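Uncharacterized hypothetical protein (PDB 4EIU) is of unknown function, a DUF3823-family protein from Bacteroides uniformis whose N-terminal domain belongs to the transthyretin clan. Local coordinates at residues 78-83 with 146-151; 132-137 with 163-168. All blocks are in the same frame, centred on the assembly; numbering follows the deposited sequence.

Contact 1. Residues 78-83 with 146-151; sequences PFIPLV and REKIQP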
loop_
_atom_site.group_PDB
_atom_site.type_symbol
_atom_site.label_atom_id
_atom_site.label_comp_id
_atom_site.label_asym_id
_atom_site.label_seq_id
_atom_site.Cartn_x
_atom_site.Cartn_y
_atom_site.Cartn_z
ATOM N N PRO A 78 -1.133 -0.277 3.574
ATOM C CA PRO A 78 -0.426 -1.571 3.729
ATOM C C PRO A 78 0.729 -1.447 4.735
ATOM O O PRO A 78 1.882 -1.652 4.411
ATOM C CB PRO A 78 0.053 -1.856 2.302
ATOM C CG PRO A 78 0.398 -0.485 1.782
ATOM C CD PRO A 78 -0.718 0.386 2.324
ATOM N N PHE A 79 0.339 -1.103 5.950
ATOM C CA PHE A 79 1.234 -0.835 7.057
ATOM C C PHE A 79 0.488 -0.965 8.391
ATOM O O PHE A 79 -0.739 -0.858 8.471
ATOM C CB PHE A 79 1.963 0.517 6.908
ATOM C CG PHE A 79 1.056 1.701 6.635
ATOM C CD1 PHE A 79 0.333 2.285 7.649
ATOM C CD2 PHE A 79 0.981 2.246 5.340
ATOM C CE1 PHE A 79 -0.443 3.426 7.387
ATOM C CE2 PHE A 79 0.182 3.362 5.064
ATOM C CZ PHE A 79 -0.528 3.930 6.092
ATOM N N ILE A 80 1.264 -1.168 9.455
ATOM C CA ILE A 80 0.713 -1.355 10.780
ATOM C C ILE A 80 -0.214 -0.195 11.075
ATOM O O ILE A 80 0.173 0.969 10.882
ATOM C CB ILE A 80 1.811 -1.430 11.868
ATOM C CG1 ILE A 80 2.579 -2.755 11.718
ATOM C CG2 ILE A 80 1.180 -1.377 13.272
ATOM C CD1 ILE A 80 3.653 -2.980 12.781
ATOM N N PRO A 81 -1.440 -0.492 11.488
ATOM C CA PRO A 81 -2.329 0.658 11.811
ATOM C C PRO A 81 -1.742 1.627 12.820
ATOM O O PRO A 81 -1.191 1.193 13.868
ATOM C CB PRO A 81 -3.561 -0.011 12.392
ATOM C CG PRO A 81 -3.560 -1.382 11.778
ATOM C CD PRO A 81 -2.123 -1.779 11.650
ATOM N N LEU A 82 -1.857 2.921 12.506
ATOM C CA LEU A 82 -1.395 4.002 13.349
ATOM C C LEU A 82 -2.405 4.338 14.431
ATOM O O LEU A 82 -2.041 4.870 15.465
ATOM C CB LEU A 82 -1.156 5.271 12.465
ATOM C CG LEU A 82 -0.043 5.095 11.411
ATOM C CD1 LEU A 82 0.038 6.401 10.583
ATOM C CD2 LEU A 82 1.309 4.719 12.045
ATOM N N VAL A 83 -3.689 4.080 14.168
ATOM C CA VAL A 83 -4.726 4.313 15.130
ATOM C C VAL A 83 -5.247 2.950 15.548
ATOM O O VAL A 83 -5.860 2.248 14.747
ATOM C CB VAL A 83 -5.848 5.217 14.578
ATOM C CG1 VAL A 83 -6.915 5.519 15.667
ATOM C CG2 VAL A 83 -5.243 6.524 14.045
ATOM N N ARG A 146 3.456 -8.266 15.886
ATOM C CA ARG A 146 2.723 -8.809 17.017
ATOM C C ARG A 146 2.650 -7.869 18.235
ATOM O O ARG A 146 1.606 -7.737 18.859
ATOM C CB ARG A 146 3.319 -10.144 17.464
ATOM C CG ARG A 146 2.468 -10.783 18.548
ATOM C CD ARG A 146 2.774 -12.267 18.697
ATOM N NE ARG A 146 4.154 -12.423 19.125
ATOM C CZ ARG A 146 4.688 -13.563 19.540
ATOM N NH1 ARG A 146 3.949 -14.663 19.606
ATOM N NH2 ARG A 146 5.956 -13.591 19.929
ATOM N N GLU A 147 3.774 -7.259 18.608
ATOM C CA GLU A 147 3.779 -6.336 19.758
ATOM C C GLU A 147 2.711 -5.228 19.600
ATOM O O GLU A 147 2.045 -4.872 20.563
ATOM C CB GLU A 147 5.168 -5.678 19.916
ATOM C CG GLU A 147 5.163 -4.409 20.776
ATOM C CD GLU A 147 6.352 -3.445 20.569
ATOM O OE1 GLU A 147 6.979 -3.373 19.491
ATOM O OE2 GLU A 147 6.645 -2.691 21.515
ATOM N N LYS A 148 2.540 -4.687 18.396
ATOM C CA LYS A 148 1.616 -3.574 18.224
ATOM C C LYS A 148 0.160 -4.044 17.968
ATOM O O LYS A 148 -0.785 -3.362 18.332
ATOM C CB LYS A 148 2.100 -2.631 17.125
ATOM C CG LYS A 148 3.439 -1.967 17.513
ATOM C CD LYS A 148 3.856 -0.868 16.561
ATOM C CE LYS A 148 5.064 -0.063 17.115
ATOM N NZ LYS A 148 5.435 1.032 16.173
ATOM N N ILE A 149 -0.011 -5.203 17.346
ATOM C CA ILE A 149 -1.355 -5.665 16.937
ATOM C C ILE A 149 -2.025 -6.637 17.916
ATOM O O ILE A 149 -3.231 -6.530 18.136
ATOM C CB ILE A 149 -1.293 -6.186 15.474
ATOM C CG1 ILE A 149 -1.095 -4.947 14.560
ATOM C CG2 ILE A 149 -2.574 -6.930 15.065
ATOM C CD1 ILE A 149 -0.588 -5.278 13.174
ATOM N N GLN A 150 -1.258 -7.581 18.489
ATOM C CA GLN A 150 -1.823 -8.519 19.504
ATOM C C GLN A 150 -2.645 -7.810 20.594
ATOM O O GLN A 150 -3.747 -8.288 20.895
ATOM C CB GLN A 150 -0.767 -9.446 20.073
ATOM C CG GLN A 150 -1.230 -10.587 20.991
ATOM C CD GLN A 150 -0.101 -11.582 21.322
ATOM O OE1 GLN A 150 1.084 -11.228 21.256
ATOM N NE2 GLN A 150 -0.458 -12.830 21.704
ATOM N N PRO A 151 -2.191 -6.617 21.093
ATOM C CA PRO A 151 -2.998 -5.986 22.188
ATOM C C PRO A 151 -4.382 -5.538 21.779
ATOM O O PRO A 151 -5.220 -5.299 22.627
ATOM C CB PRO A 151 -2.132 -4.780 22.635
ATOM C CG PRO A 151 -0.722 -5.200 22.315
ATOM C CD PRO A 151 -0.837 -6.003 21.009
#
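The Pro81 ring meets Ile149 at one corner. Its CD atom lies 4.1 Å from Ile149 CD1, and the isoleucine side chain crosses the ring at about a right angle. No other ring takes part between 78-83 and 146-151; the remaining contacts are made by branched and extended aliphatic chains.

Ile149 CD1 abuts Pro81 and Ile80 side by side. It sits 4.3 Å from Ile80 CG2, so this single methyl group serves both loop residues. Ile149 carries CG1 beside its backbone N (chi1 -71°), and the extended outer bond carries CD1 out to the loop.

Ile80 CG2 has a second neighbour, Lys148 CB, at 4.2 Å. Lys148 passes across Ile80 at about a right angle. With CG beside the backbone N and the chain extended beyond it (chi2 -171°), CD also passes near Ile80 CG2. The charged end goes further, to a hydrogen bond from NZ to Gln112 OE1, and because Ile80 also bonds to Gln112 through its backbone and touches it with its side chain, Gln112 ties the lysine and the loop together from outside the two segments.

The buried surface is small, 152 Å² over both sides, and the contact distances are those of ordinary van der Waals packing. Ile80, Pro81 and Ile149 are buried; Lys148 lies at the partly exposed border. Trp155 and Tyr227 also touch Ile149.

The loop joins strands 69-76 and 83-85 of the DUF3823 N-terminal domain. The helix follows strand 129-138 of the C-terminal part. The contact is thus a small apolar junction between a transthyretin-clan beta domain and the helix 142-149 beside it.

Contact 2. Residues 132-137 with 163-168; sequences AQVRVT and TDIQFF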
loop_
_atom_site.group_PDB
_atom_site.type_symbol
_atom_site.label_atom_id
_atom_site.label_comp_id
_atom_site.label_asym_id
_atom_site.label_seq_id
_atom_site.Cartn_x
_atom_site.Cartn_y
_atom_site.Cartn_z
ATOM N N ALA A 132 9.208 -12.492 -14.953
ATOM C CA ALA A 132 9.954 -11.652 -14.026
ATOM C C ALA A 132 10.332 -12.411 -12.769
ATOM O O ALA A 132 9.677 -13.389 -12.411
ATOM C CB ALA A 132 9.116 -10.434 -13.652
ATOM N N GLN A 133 11.383 -11.930 -12.103
ATOM C CA GLN A 133 11.792 -12.383 -10.778
ATOM C C GLN A 133 11.351 -11.358 -9.725
ATOM O O GLN A 133 11.732 -10.176 -9.794
ATOM C CB GLN A 133 13.313 -12.567 -10.729
ATOM C CG GLN A 133 13.850 -13.547 -11.766
ATOM C CD GLN A 133 13.416 -14.973 -11.478
ATOM O OE1 GLN A 133 12.457 -15.480 -12.063
ATOM N NE2 GLN A 133 14.105 -15.617 -10.554
ATOM N N VAL A 134 10.530 -11.804 -8.773
ATOM C CA VAL A 134 10.009 -10.943 -7.695
ATOM C C VAL A 134 10.578 -11.391 -6.359
ATOM O O VAL A 134 10.632 -12.600 -6.072
ATOM C CB VAL A 134 8.460 -10.971 -7.612
ATOM C CG1 VAL A 134 7.961 -10.121 -6.443
ATOM C CG2 VAL A 134 7.841 -10.444 -8.901
ATOM N N ARG A 135 11.002 -10.434 -5.531
ATOM C CA ARG A 135 11.474 -10.773 -4.187
ATOM C C ARG A 135 10.597 -10.101 -3.132
ATOM O O ARG A 135 10.530 -8.881 -3.076
ATOM C CB ARG A 135 12.939 -10.391 -3.999
ATOM C CG ARG A 135 13.486 -10.846 -2.652
ATOM C CD ARG A 135 14.717 -10.072 -2.218
ATOM N NE ARG A 135 15.880 -10.619 -2.863
ATOM C CZ ARG A 135 16.704 -10.002 -3.714
ATOM N NH1 ARG A 135 16.580 -8.728 -4.064
ATOM N NH2 ARG A 135 17.703 -10.698 -4.209
ATOM N N VAL A 136 9.932 -10.903 -2.297
ATOM C CA VAL A 136 9.130 -10.386 -1.183
ATOM C C VAL A 136 9.840 -10.584 0.159
ATOM O O VAL A 136 10.300 -11.689 0.496
ATOM C CB VAL A 136 7.730 -11.031 -1.145
ATOM C CG1 VAL A 136 6.897 -10.479 0.028
ATOM C CG2 VAL A 136 7.024 -10.814 -2.484
ATOM N N THR A 137 9.925 -9.513 0.935
ATOM C CA THR A 137 10.469 -9.588 2.310
ATOM C C THR A 137 9.566 -8.865 3.292
ATOM O O THR A 137 8.749 -8.029 2.903
ATOM C CB THR A 137 11.904 -8.991 2.404
ATOM O OG1 THR A 137 11.914 -7.701 1.794
ATOM C CG2 THR A 137 12.968 -9.891 1.706
ATOM N N THR A 163 -0.284 -14.043 1.415
ATOM C CA THR A 163 -1.393 -14.767 0.765
ATOM C C THR A 163 -1.229 -14.848 -0.743
ATOM O O THR A 163 -1.767 -15.756 -1.371
ATOM C CB THR A 163 -2.772 -14.128 1.118
ATOM O OG1 THR A 163 -2.833 -12.761 0.653
ATOM C CG2 THR A 163 -3.006 -14.132 2.665
ATOM N N ASP A 164 -0.514 -13.900 -1.346
ATOM C CA ASP A 164 -0.402 -13.865 -2.805
ATOM C C ASP A 164 0.657 -12.903 -3.301
ATOM O O ASP A 164 1.031 -11.993 -2.574
ATOM C CB ASP A 164 -1.758 -13.527 -3.472
ATOM C CG ASP A 164 -2.339 -12.188 -3.027
ATOM O OD1 ASP A 164 -3.026 -12.170 -1.996
ATOM O OD2 ASP A 164 -2.150 -11.180 -3.745
ATOM N N ILE A 165 1.135 -13.146 -4.529
ATOM C CA ILE A 165 1.902 -12.190 -5.308
ATOM C C ILE A 165 1.109 -11.870 -6.565
ATOM O O ILE A 165 0.542 -12.762 -7.193
ATOM C CB ILE A 165 3.272 -12.729 -5.758
ATOM C CG1 ILE A 165 4.221 -12.830 -4.560
ATOM C CG2 ILE A 165 3.877 -11.823 -6.848
ATOM C CD1 ILE A 165 5.480 -13.642 -4.828
ATOM N N GLN A 166 1.088 -10.600 -6.947
ATOM C CA GLN A 166 0.431 -10.188 -8.192
ATOM C C GLN A 166 1.492 -9.684 -9.127
ATOM O O GLN A 166 2.443 -9.032 -8.676
ATOM C CB GLN A 166 -0.562 -9.050 -7.931
ATOM C CG GLN A 166 -1.616 -9.371 -6.882
ATOM C CD GLN A 166 -2.523 -10.489 -7.314
ATOM O OE1 GLN A 166 -2.986 -10.505 -8.460
ATOM N NE2 GLN A 166 -2.796 -11.437 -6.405
ATOM N N PHE A 167 1.312 -9.980 -10.419
ATOM C CA PHE A 167 2.093 -9.406 -11.489
ATOM C C PHE A 167 1.104 -8.627 -12.357
ATOM O O PHE A 167 0.409 -9.194 -13.197
ATOM C CB PHE A 167 2.808 -10.529 -12.230
ATOM C CG PHE A 167 3.777 -10.084 -13.278
ATOM C CD1 PHE A 167 4.742 -9.136 -13.015
ATOM C CD2 PHE A 167 3.768 -10.691 -14.533
ATOM C CE1 PHE A 167 5.660 -8.775 -13.985
ATOM C CE2 PHE A 167 4.680 -10.330 -15.500
ATOM C CZ PHE A 167 5.621 -9.359 -15.229
ATOM N N PHE A 168 0.981 -7.330 -12.058
ATOM C CA PHE A 168 0.064 -6.453 -12.756
ATOM C C PHE A 168 0.711 -6.020 -14.066
ATOM O O PHE A 168 1.881 -5.643 -14.104
ATOM C CB PHE A 168 -0.297 -5.227 -11.918
ATOM C CG PHE A 168 -1.113 -5.535 -10.685
ATOM C CD1 PHE A 168 -2.369 -6.126 -10.788
ATOM C CD2 PHE A 168 -0.651 -5.178 -9.419
ATOM C CE1 PHE A 168 -3.130 -6.381 -9.648
ATOM C CE2 PHE A 168 -1.401 -5.438 -8.276
ATOM C CZ PHE A 168 -2.648 -6.020 -8.388
#
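Apolar contacts alone join 132-137 and 163-168. Ala132 CB rests 3.8 Å from Phe167 CE1 and 4.0 Å from Phe167 CZ, approaching the ring obliquely. Phe167 has CG anti to the backbone N (chi1 -174°), which places the ring beside Ala132; the side chain also touches Phe119 and Val219. Val136 CG2 meets both CG1 and CD1 of Ile165, each at 4.0 Å, as the two side chains slide past each other in opposite directions. Val134 CG1 approaches the other branch, Ile165 CG2, at 4.4 Å.

The polar bonds lie within 163-168. Gln166 NE2 gives a fairly straight bond to Asp164 OD2 (2.7 Å, 164°), coming from above the carboxylate plane. Thr163 OG1 bonds to Asp164 OD1 at 2.7 Å on the anti side, tilted clearly out of the carboxylate plane. Arg224 adds a salt bridge and Trp238 a hydrogen bond, so this buried carboxylate is well satisfied.

The axes of the two short segments approach to 9.6 Å, with 141° between their N-to-C directions. Strand 129-138 is central in a three-stranded sheet, and 162-170 is an inner strand of a four-stranded one. This is face-to-face packing of a beta sandwich, with strand order consistent with a fibronectin type III-like fold.

Contacts 1 and 2 are separate, with centres 23 Å apart and nearest atoms about 9 Å apart. The chain nevertheless links them closely. Strand 129-138 of contact 2 runs on to helix 142-149 of contact 1, and strand 162-170 of contact 2 follows that helix. Contact 2 lies inside the C-terminal sandwich, whereas contact 1 joins helix 142-149 to a loop of the N-terminal domain. The helix inserted between two strands of the sandwich thus meets the other domain. No active site is known. The side chain of Ile149 is about 3 Å from a bound PEG (di(hydroxyethyl)ether), probably from the crystallisation liquor, which also hydrogen-bonds to Lys148 O.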